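Local coordinates for uncharacterized protein DUF1234 (Pectobacterium atrosepticum SCRI1043, PDB 3BDV), which is probably a hydrolase of the alpha/beta-hydrolase fold that binds calcium, its substrate being unknown, at residues L26-D31 with W45-Q50. Numbering follows the deposited sequence. Where two conformers were deposited one is given.
With CA (calcium ion), chain C.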
loop_
_atom_site.group_PDB
_atom_site.type_symbol
_atom_site.label_atom_id
_atom_site.label_comp_id
_atom_site.label_asym_id
_atom_site.label_seq_id
_atom_site.Cartn_x
_atom_site.Cartn_y
_atom_site.Cartn_z
ATOM N N LEU A 26 -5.526 -9.677 4.739
ATOM C CA LEU A 26 -6.219 -10.661 5.566
ATOM C C LEU A 26 -5.559 -10.841 6.928
ATOM O O LEU A 26 -4.324 -10.947 7.022
ATOM C CB LEU A 26 -6.262 -12.009 4.829
ATOM C CG LEU A 26 -7.381 -12.990 5.200
ATOM C CD1 LEU A 26 -8.719 -12.575 4.620
ATOM C CD2 LEU A 26 -7.009 -14.395 4.713
ATOM N N ARG A 27 -6.392 -10.924 7.959
ATOM C CA ARG A 27 -6.005 -11.144 9.355
ATOM C C ARG A 27 -5.379 -9.922 10.019
ATOM O O ARG A 27 -4.966 -10.014 11.161
ATOM C CB ARG A 27 -5.056 -12.353 9.540
ATOM C CG ARG A 27 -5.519 -13.613 8.828
ATOM C CD ARG A 27 -4.770 -14.838 9.312
ATOM N NE ARG A 27 -5.237 -16.019 8.594
ATOM C CZ ARG A 27 -4.779 -16.401 7.398
ATOM N NH1 ARG A 27 -3.793 -15.749 6.796
ATOM N NH2 ARG A 27 -5.286 -17.465 6.820
ATOM N N ASP A 28 -5.303 -8.807 9.304
ATOM C CA ASP A 28 -4.633 -7.584 9.764
ATOM C C ASP A 28 -3.114 -7.745 9.741
ATOM O O ASP A 28 -2.589 -8.837 9.584
ATOM C CB ASP A 28 -5.103 -7.194 11.160
ATOM C CG ASP A 28 -5.076 -5.694 11.401
ATOM O OD1 ASP A 28 -4.587 -4.918 10.539
ATOM O OD2 ASP A 28 -5.556 -5.286 12.462
ATOM N N SER A 29 -2.400 -6.656 9.942
ATOM C CA SER A 29 -0.964 -6.710 10.034
ATOM C C SER A 29 -0.549 -6.812 11.478
ATOM O O SER A 29 -0.853 -5.945 12.295
ATOM C CB SER A 29 -0.366 -5.472 9.395
ATOM O OG SER A 29 -0.612 -5.532 8.003
ATOM N N ASP A 30 0.176 -7.876 11.787
ATOM C CA ASP A 30 0.560 -8.128 13.161
ATOM C C ASP A 30 1.676 -7.174 13.639
ATOM O O ASP A 30 2.155 -6.302 12.910
ATOM C CB ASP A 30 0.933 -9.610 13.333
ATOM C CG ASP A 30 2.181 -10.012 12.537
ATOM O OD1 ASP A 30 2.933 -9.127 12.123
ATOM O OD2 ASP A 30 2.412 -11.224 12.334
ATOM N N ASP A 31 2.074 -7.329 14.885
ATOM C CA ASP A 31 2.951 -6.354 15.506
ATOM C C ASP A 31 4.298 -6.203 14.847
ATOM O O ASP A 31 4.865 -5.117 14.893
ATOM C CB ASP A 31 3.134 -6.651 16.997
ATOM C CG ASP A 31 2.052 -6.019 17.840
ATOM O OD1 ASP A 31 1.430 -5.040 17.364
ATOM O OD2 ASP A 31 1.815 -6.485 18.977
ATOM N N TRP A 45 0.495 8.780 11.095
ATOM C CA TRP A 45 -0.052 8.035 9.955
ATOM C C TRP A 45 -1.336 7.347 10.340
ATOM O O TRP A 45 -1.507 6.979 11.475
ATOM C CB TRP A 45 0.927 7.021 9.428
ATOM C CG TRP A 45 2.138 7.652 8.772
ATOM C CD1 TRP A 45 2.515 8.974 8.804
ATOM C CD2 TRP A 45 3.154 6.972 8.034
ATOM N NE1 TRP A 45 3.696 9.147 8.109
ATOM C CE2 TRP A 45 4.118 7.940 7.642
ATOM C CE3 TRP A 45 3.345 5.648 7.660
ATOM C CZ2 TRP A 45 5.236 7.622 6.886
ATOM C CZ3 TRP A 45 4.452 5.332 6.897
ATOM C CH2 TRP A 45 5.398 6.314 6.535
ATOM N N GLN A 46 -2.232 7.192 9.379
ATOM C CA GLN A 46 -3.533 6.595 9.639
ATOM C C GLN A 46 -3.563 5.141 9.210
ATOM O O GLN A 46 -2.688 4.682 8.494
ATOM C CB GLN A 46 -4.611 7.376 8.917
ATOM C CG GLN A 46 -4.814 8.825 9.412
ATOM C CD GLN A 46 -5.029 8.911 10.920
ATOM O OE1 GLN A 46 -6.025 8.421 11.450
ATOM N NE2 GLN A 46 -4.085 9.528 11.617
ATOM N N ARG A 47 -4.579 4.424 9.667
ATOM C CA ARG A 47 -4.690 2.992 9.424
ATOM C C ARG A 47 -6.137 2.569 9.468
ATOM O O ARG A 47 -6.918 3.028 10.325
ATOM C CB ARG A 47 -3.842 2.241 10.452
ATOM C CG ARG A 47 -3.885 0.745 10.323
ATOM C CD ARG A 47 -2.860 0.137 11.218
ATOM N NE ARG A 47 -3.056 -1.299 11.290
ATOM C CZ ARG A 47 -2.102 -2.172 11.591
ATOM N NH1 ARG A 47 -0.899 -1.770 11.927
ATOM N NH2 ARG A 47 -2.384 -3.457 11.619
ATOM N N ILE A 48 -6.543 1.708 8.536
ATOM C CA ILE A 48 -7.959 1.341 8.471
ATOM C C ILE A 48 -8.212 0.350 9.588
ATOM O O ILE A 48 -7.315 -0.378 9.987
ATOM C CB ILE A 48 -8.416 0.763 7.086
ATOM C CG1 ILE A 48 -7.673 -0.530 6.756
ATOM C CG2 ILE A 48 -8.271 1.796 5.931
ATOM C CD1 ILE A 48 -8.500 -1.460 5.862
ATOM N N ARG A 49 -9.445 0.333 10.064
ATOM C CA ARG A 49 -9.907 -0.623 11.050
ATOM C C ARG A 49 -11.193 -1.302 10.571
ATOM O O ARG A 49 -12.005 -0.694 9.904
ATOM C CB ARG A 49 -10.231 0.112 12.343
ATOM C CG ARG A 49 -9.166 1.010 12.834
ATOM C CD ARG A 49 -7.895 0.287 13.242
ATOM N NE ARG A 49 -6.886 1.273 13.586
ATOM C CZ ARG A 49 -5.603 0.991 13.801
ATOM N NH1 ARG A 49 -5.161 -0.242 13.783
ATOM N NH2 ARG A 49 -4.761 1.959 14.088
ATOM N N GLN A 50 -11.413 -2.533 11.006
ATOM C CA GLN A 50 -12.737 -3.152 10.851
ATOM C C GLN A 50 -12.959 -4.262 11.862
ATOM O O GLN A 50 -12.018 -4.709 12.539
ATOM C CB GLN A 50 -12.953 -3.673 9.413
ATOM C CG GLN A 50 -11.838 -4.514 8.904
ATOM C CD GLN A 50 -11.961 -4.922 7.422
ATOM O OE1 GLN A 50 -13.035 -4.901 6.845
ATOM N NE2 GLN A 50 -10.857 -5.355 6.846
HETATM CA CA CA C . -8.356 4.802 11.172
HETATM O O HOH W 1 -6.586 -2.998 13.825
HETATM O O HOH W 2 -5.641 -2.285 10.839
HETATM O O HOH W 3 -6.299 5.928 11.532
HETATM O O HOH W 4 -10.410 4.153 11.877
HETATM O O HOH W 5 -9.452 6.945 11.579
#
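Arg47 reaches across to Asp28 and Ser29 with a single nitrogen, NH2, which serves both residues. Arg47 NH2 donates to Asp28 OD1 at 2.9 Å in a hydrogen-bonded salt bridge; its other bond runs from Arg47 NH2 to the backbone Ser29 O at 3.0 Å and meets a lone pair in the carbonyl plane. Both acceptors sit at the guanidinium edge, close to its plane. The carboxylate, however, is turned 80° from that plane, and its OD1 is approached from above, 55° out of the carboxylate plane, so the two charged groups meet through one oxygen and one nitrogen instead of as a flat, two-pronged pair. Arginine suits the place because it is long and has several N-H groups in one plane: with CG anti to the backbone N (chi1 179°) and the chain extended to NE, it spans a gap in which the CA atoms of Ser29 and Arg47 are 10.4 Å apart. Aspartate brings a charge on a short stem, its OD1 also accepting weakly from Ser29 N, and serine is small enough for its CB to lie close to Arg47 NH2. In this alpha/beta-hydrolase fold, the contact ties the loop leading into helix 34-41 of a beta-alpha-beta crossover to its second strand, the edge strand 46-47. The helix joins in, since Glu39 and Ser36 hold Arg47 NH1 and Gln35 bonds to Ser29 OG. A water accepts from Arg47 NE at 2.8 Å and donates to Asp28 OD1 and Ile48 O, while a second links Asp28 OD2 to Arg49 NH1. The Arg49 guanidinium, salt-bridged through NH2 to Glu39, has Arg47 CG against one face, offset toward its rim. On the main-chain side, Arg47 O binds the calcium ion at 2.4 Å, with Glu68 OE1 and three waters among its other ligands.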